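Local coordinates for probable transcriptional regulator, LysR family protein (Rhodococcus sp., PDB 2QL3), which probably acts as a DNA-binding transcription factor of the LysR family, the chain described being its C-terminal, LysR substrate-binding domain, at residues T18-P21 and S22-A26; A192-S195 and R196-A200. One frame throughout, in Å; residues are numbered along the deposited sequence.

In the fold
Both contacts are local, one at the opening turns of helix 20-30 and the other at the start of helix 196-205, and their centres lie about 19 Å apart. Their nearest atoms stay about 9 Å from each other, yet the two helices meet directly, through the Met-23 side chain of contact 1. Contact 1, about 14 Å from the chain centre, packs against the sheet and also meets the second subunit. Contact 2 is peripheral, about 25 Å from that centre, and its Arg-199 side chain comes within about 3 Å of a phosphate ion probably taken from the crystallisation liquor.

Contact 1. Residues T18-P21 and S22-A26; sequences TILP and SMLYA
Leu-24 N donates to Leu-20 O at 2.9 Å with an almost straight N-H...O angle of 177°, and Tyr-25 N reaches Pro-21 O at 3.0 Å, so residues 20 to 25 open the helix with regular i to i+4 bonds. Pro-21, in the first turn, suits a place where its nitrogen has no hydrogen to give. The apolar side chains gather on one flank. From Leu-20 a single methyl, CD1, does the touching: it lies 3.5 Å from CE of Met-23, a selenomethionine, which is tight for two carbons, and 4.0 Å from CD2 of Leu-24. A bend at chi3 (34°) turns CE of Met-23 back to that methyl, while its selenium faces Ile-19, with SE 4.3 Å from CG2. At the start of the helix, a water donates to Ile-19 O at 2.7 Å and also hydrogen-bonds Ser-22 OG at 3.0 Å, bridging two oxygens that stand 3.8 Å apart. Ser-22 OG is placed for this by a chi1 of 55°, between its own backbone N and carbonyl carbon. In the beta-alpha-beta unit of strand 5-11, helix 20-30 and strand 34-40, Leu-20 packs on Val-9, Cys-11 and Phe-38, and Leu-24 on Val-36 and Phe-38. Ile-59 of strand 57-61 meets Ile-19, Leu-20 and Met-23, and Met-23 also touches Phe-201 and Val-205 of helix 196-205. The second subunit packs its Phe-144 against Leu-24 and its Arg-147 against Ser-22 and Tyr-25.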
ATOM      1  N   THR A  18      -4.252  -9.003   0.160  1.00 28.42           N
ATOM      2  CA  THR A  18      -5.247  -9.633  -0.696  1.00 28.96           C
ATOM      3  C   THR A  18      -5.288 -11.130  -0.425  1.00 30.86           C
ATOM      4  O   THR A  18      -6.380 -11.698  -0.239  1.00 32.97           O
ATOM      5  CB  THR A  18      -4.969  -9.375  -2.180  1.00 27.35           C
ATOM      6  OG1 THR A  18      -3.621  -9.736  -2.458  1.00 26.28           O
ATOM      7  CG2 THR A  18      -5.067  -7.902  -2.483  1.00 28.40           C
ATOM      8  N   ILE A  19      -4.113 -11.764  -0.403  1.00 30.12           N
ATOM      9  CA  ILE A  19      -4.036 -13.207  -0.254  1.00 31.27           C
ATOM     10  C   ILE A  19      -3.626 -13.715   1.159  1.00 29.61           C
ATOM     11  O   ILE A  19      -4.206 -14.671   1.705  1.00 28.87           O
ATOM     12  CB  ILE A  19      -3.155 -13.760  -1.422  1.00 31.77           C
ATOM     13  CG1 ILE A  19      -4.112 -13.961  -2.616  1.00 36.48           C
ATOM     14  CG2 ILE A  19      -2.550 -15.052  -1.075  1.00 34.36           C
ATOM     15  CD1 ILE A  19      -3.475 -13.924  -3.992  1.00 40.35           C
ATOM     16  N   LEU A  20      -2.679 -13.013   1.748  1.00 26.38           N
ATOM     17  CA  LEU A  20      -2.049 -13.384   2.974  1.00 27.17           C
ATOM     18  C   LEU A  20      -2.923 -13.352   4.233  1.00 26.64           C
ATOM     19  O   LEU A  20      -2.788 -14.235   5.044  1.00 27.24           O
ATOM     20  CB  LEU A  20      -0.803 -12.580   3.198  1.00 26.66           C
ATOM     21  CG  LEU A  20       0.512 -13.173   2.685  1.00 28.47           C
ATOM     22  CD1 LEU A  20       0.961 -14.413   3.485  1.00 26.56           C
ATOM     23  CD2 LEU A  20       0.417 -13.432   1.210  1.00 25.71           C
ATOM     24  N   PRO A  21      -3.808 -12.354   4.384  1.00 25.97           N
ATOM     25  CA  PRO A  21      -4.558 -12.290   5.661  1.00 25.78           C
ATOM     26  C   PRO A  21      -5.328 -13.555   6.002  1.00 26.64           C
ATOM     27  O   PRO A  21      -5.128 -14.078   7.097  1.00 25.72           O
ATOM     28  CB  PRO A  21      -5.481 -11.107   5.467  1.00 26.74           C
ATOM     29  CG  PRO A  21      -4.681 -10.175   4.457  1.00 26.80           C
ATOM     30  CD  PRO A  21      -4.119 -11.215   3.497  1.00 25.85           C
ATOM     31  N   SER A  22      -6.161 -14.079   5.078  1.00 27.40           N
ATOM     32  CA  SER A  22      -6.933 -15.282   5.394  1.00 29.95           C
ATOM     33  C   SER A  22      -6.079 -16.535   5.520  1.00 29.42           C
ATOM     34  O   SER A  22      -6.402 -17.415   6.287  1.00 29.07           O
ATOM     35  CB  SER A  22      -8.116 -15.530   4.423  1.00 29.63           C
ATOM     36  OG  SER A  22      -7.652 -15.555   3.090  1.00 33.42           O
HETATM   37  N   MSE A  23      -5.016 -16.624   4.711  1.00 30.79           N
HETATM   38  CA  MSE A  23      -4.061 -17.715   4.797  1.00 33.00           C
HETATM   39  C   MSE A  23      -3.450 -17.794   6.179  1.00 29.74           C
HETATM   40  O   MSE A  23      -3.449 -18.828   6.772  1.00 28.64           O
HETATM   41  CB  MSE A  23      -2.896 -17.483   3.810  1.00 30.69           C
HETATM   42  CG  MSE A  23      -2.889 -18.362   2.640  1.00 35.99           C
HETATM   43 SE   MSE A  23      -1.200 -18.071   1.611  0.85 45.34          SE
HETATM   44  CE  MSE A  23      -0.099 -17.716   3.020  1.00 35.76           C
ATOM     45  N   LEU A  24      -2.900 -16.684   6.661  1.00 29.44           N
ATOM     46  CA  LEU A  24      -2.291 -16.635   8.013  1.00 28.30           C
ATOM     47  C   LEU A  24      -3.323 -16.918   9.091  1.00 28.43           C
ATOM     48  O   LEU A  24      -3.062 -17.674  10.031  1.00 27.27           O
ATOM     49  CB  LEU A  24      -1.594 -15.280   8.283  1.00 27.42           C
ATOM     50  CG  LEU A  24      -0.089 -15.209   7.896  1.00 29.46           C
ATOM     51  CD1 LEU A  24       0.399 -16.407   7.025  1.00 26.45           C
ATOM     52  CD2 LEU A  24       0.381 -13.847   7.415  1.00 29.46           C
ATOM     53  N   TYR A  25      -4.506 -16.320   8.956  1.00 29.16           N
ATOM     54  CA  TYR A  25      -5.594 -16.593   9.920  1.00 29.01           C
ATOM     55  C   TYR A  25      -5.952 -18.074   9.919  1.00 28.97           C
ATOM     56  O   TYR A  25      -5.892 -18.728  10.965  1.00 29.32           O
ATOM     57  CB  TYR A  25      -6.828 -15.698   9.651  1.00 30.00           C
ATOM     58  CG  TYR A  25      -7.817 -15.781  10.773  1.00 30.21           C
ATOM     59  CD1 TYR A  25      -7.756 -14.892  11.845  1.00 29.91           C
ATOM     60  CD2 TYR A  25      -8.755 -16.784  10.797  1.00 31.31           C
ATOM     61  CE1 TYR A  25      -8.626 -14.987  12.914  1.00 33.51           C
ATOM     62  CE2 TYR A  25      -9.637 -16.904  11.876  1.00 35.12           C
ATOM     63  CZ  TYR A  25      -9.557 -15.990  12.922  1.00 35.40           C
ATOM     64  OH  TYR A  25     -10.422 -16.083  13.975  1.00 36.83           O
ATOM     65  N   ALA A  26      -6.302 -18.617   8.756  1.00 29.21           N
ATOM     66  CA  ALA A  26      -6.696 -20.021   8.688  1.00 29.15           C
ATOM     67  C   ALA A  26      -5.570 -20.956   9.191  1.00 28.92           C
ATOM     68  O   ALA A  26      -5.824 -21.933   9.924  1.00 27.90           O
ATOM     69  CB  ALA A  26      -7.143 -20.410   7.250  1.00 30.11           C
TER
HETATM   70  O   HOH W   1      -5.959 -16.580   0.808  1.00 42.47           O

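Contact 2. Residues A192-S195 and R196-A200; sequences ATLS and RVARA
Ser-195 is the N-cap of helix 196-205: its OG accepts from Ala-198 N at 3.1 Å, with an N-H...O angle of 159°. A chi1 of 79° sets the hydroxyl between the serine's own N and carbonyl carbon, from where it turns in to the first helical turn. Two carbons also lie close to this oxygen, CG2 of Val-197 at 3.1 Å and CB of Ala-198 at 3.5 Å. Val-197 brings CG2 to this place while its other branch, CG1, lies anti to the carbonyl carbon (chi1 -68°). Ser-195 also serves the helix through its carbonyl, since Arg-199 N donates to Ser-195 O at 3.0 Å. One residue earlier, Leu-194 runs its chain out extended, and CD2, the tip of one branch, meets CB of Ala-198 at 4.1 Å. This apolar touch from the residue before the cap lies beside the capping bond. Both arginine chains bend at chi2 and chi3; that of Arg-199 passes Leu-194, its CD 4.4 Å from the leucine CB, and its NH1 makes a long, weak ion pair with the phosphate ion, probably from the crystallisation liquor, while its NH2 lies near that of Arg-203. The cap ends the loop that follows strand 182-189, and Val-3, just before strand 5-11, packs on Arg-196, Val-197 and Ala-200 of the helix.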
ATOM      1  N   ALA A 192      16.162 -26.701  -0.345  1.00 29.28           N
ATOM      2  CA  ALA A 192      15.824 -26.570   1.064  1.00 28.60           C
ATOM      3  C   ALA A 192      15.411 -27.924   1.672  1.00 26.89           C
ATOM      4  O   ALA A 192      14.771 -28.736   1.009  1.00 26.21           O
ATOM      5  CB  ALA A 192      14.718 -25.541   1.256  1.00 28.18           C
ATOM      6  N   THR A 193      15.785 -28.142   2.935  1.00 26.41           N
ATOM      7  CA  THR A 193      15.270 -29.262   3.703  1.00 25.67           C
ATOM      8  C   THR A 193      14.112 -28.678   4.431  1.00 25.82           C
ATOM      9  O   THR A 193      14.304 -27.970   5.436  1.00 25.44           O
ATOM     10  CB  THR A 193      16.267 -29.779   4.709  1.00 26.94           C
ATOM     11  OG1 THR A 193      17.372 -30.274   3.993  1.00 28.08           O
ATOM     12  CG2 THR A 193      15.701 -30.964   5.519  1.00 25.81           C
ATOM     13  N   LEU A 194      12.906 -28.936   3.908  1.00 24.20           N
ATOM     14  CA  LEU A 194      11.699 -28.409   4.505  1.00 23.96           C
ATOM     15  C   LEU A 194      11.445 -28.892   5.928  1.00 22.91           C
ATOM     16  O   LEU A 194      11.595 -30.067   6.236  1.00 23.28           O
ATOM     17  CB  LEU A 194      10.466 -28.674   3.640  1.00 24.47           C
ATOM     18  CG  LEU A 194      10.298 -27.864   2.330  1.00 27.47           C
ATOM     19  CD1 LEU A 194       9.029 -28.334   1.595  1.00 26.08           C
ATOM     20  CD2 LEU A 194      10.267 -26.394   2.490  1.00 25.87           C
ATOM     21  N   SER A 195      11.009 -27.976   6.791  1.00 21.76           N
ATOM     22  CA  SER A 195      10.617 -28.383   8.142  1.00 22.64           C
ATOM     23  C   SER A 195       9.167 -28.912   8.126  1.00 22.32           C
ATOM     24  O   SER A 195       8.438 -28.751   7.145  1.00 21.12           O
ATOM     25  CB  SER A 195      10.736 -27.198   9.099  1.00 22.70           C
ATOM     26  OG  SER A 195       9.582 -26.362   8.911  1.00 26.28           O
ATOM     27  N   ARG A 196       8.771 -29.530   9.221  1.00 22.40           N
ATOM     28  CA  ARG A 196       7.477 -30.123   9.360  1.00 24.05           C
ATOM     29  C   ARG A 196       6.413 -29.049   9.273  1.00 23.69           C
ATOM     30  O   ARG A 196       5.361 -29.269   8.644  1.00 22.83           O
ATOM     31  CB  ARG A 196       7.354 -30.861  10.683  1.00 24.22           C
ATOM     32  CG  ARG A 196       8.465 -31.820  10.930  1.00 29.58           C
ATOM     33  CD  ARG A 196       8.076 -33.035  11.703  1.00 35.08           C
ATOM     34  NE  ARG A 196       7.291 -33.935  10.902  1.00 37.22           N
ATOM     35  CZ  ARG A 196       7.607 -35.183  10.547  1.00 32.80           C
ATOM     36  NH1 ARG A 196       8.732 -35.781  10.889  1.00 33.77           N
ATOM     37  NH2 ARG A 196       6.747 -35.834   9.797  1.00 35.51           N
ATOM     38  N   VAL A 197       6.696 -27.889   9.861  1.00 23.79           N
ATOM     39  CA  VAL A 197       5.727 -26.789   9.871  1.00 24.98           C
ATOM     40  C   VAL A 197       5.605 -26.137   8.483  1.00 24.22           C
ATOM     41  O   VAL A 197       4.513 -25.750   8.107  1.00 24.72           O
ATOM     42  CB  VAL A 197       6.038 -25.657  10.927  1.00 26.46           C
ATOM     43  CG1 VAL A 197       5.862 -26.153  12.315  1.00 29.09           C
ATOM     44  CG2 VAL A 197       7.468 -25.197  10.801  1.00 25.33           C
ATOM     45  N   ALA A 198       6.708 -26.063   7.740  1.00 23.64           N
ATOM     46  CA  ALA A 198       6.748 -25.522   6.366  1.00 24.19           C
ATOM     47  C   ALA A 198       5.924 -26.426   5.458  1.00 24.64           C
ATOM     48  O   ALA A 198       5.085 -25.973   4.686  1.00 26.08           O
ATOM     49  CB  ALA A 198       8.208 -25.422   5.860  1.00 23.46           C
ATOM     50  N   ARG A 199       6.176 -27.724   5.551  1.00 26.44           N
ATOM     51  CA  ARG A 199       5.434 -28.726   4.812  1.00 27.59           C
ATOM     52  C   ARG A 199       3.924 -28.664   5.175  1.00 27.27           C
ATOM     53  O   ARG A 199       3.059 -28.692   4.285  1.00 27.89           O
ATOM     54  CB  ARG A 199       6.022 -30.090   5.114  1.00 27.25           C
ATOM     55  CG  ARG A 199       6.160 -30.879   3.917  1.00 31.10           C
ATOM     56  CD  ARG A 199       7.353 -31.753   4.039  1.00 39.10           C
ATOM     57  NE  ARG A 199       6.939 -33.134   4.199  1.00 41.66           N
ATOM     58  CZ  ARG A 199       6.728 -33.992   3.196  1.00 47.79           C
ATOM     59  NH1 ARG A 199       6.894 -33.620   1.925  1.00 48.20           N
ATOM     60  NH2 ARG A 199       6.356 -35.244   3.473  1.00 49.37           N
ATOM     61  N   ALA A 200       3.614 -28.552   6.464  1.00 26.08           N
ATOM     62  CA  ALA A 200       2.208 -28.417   6.882  1.00 26.79           C
ATOM     63  C   ALA A 200       1.576 -27.188   6.260  1.00 25.64           C
ATOM     64  O   ALA A 200       0.406 -27.245   5.826  1.00 23.12           O
ATOM     65  CB  ALA A 200       2.029 -28.417   8.426  1.00 27.01           C
TER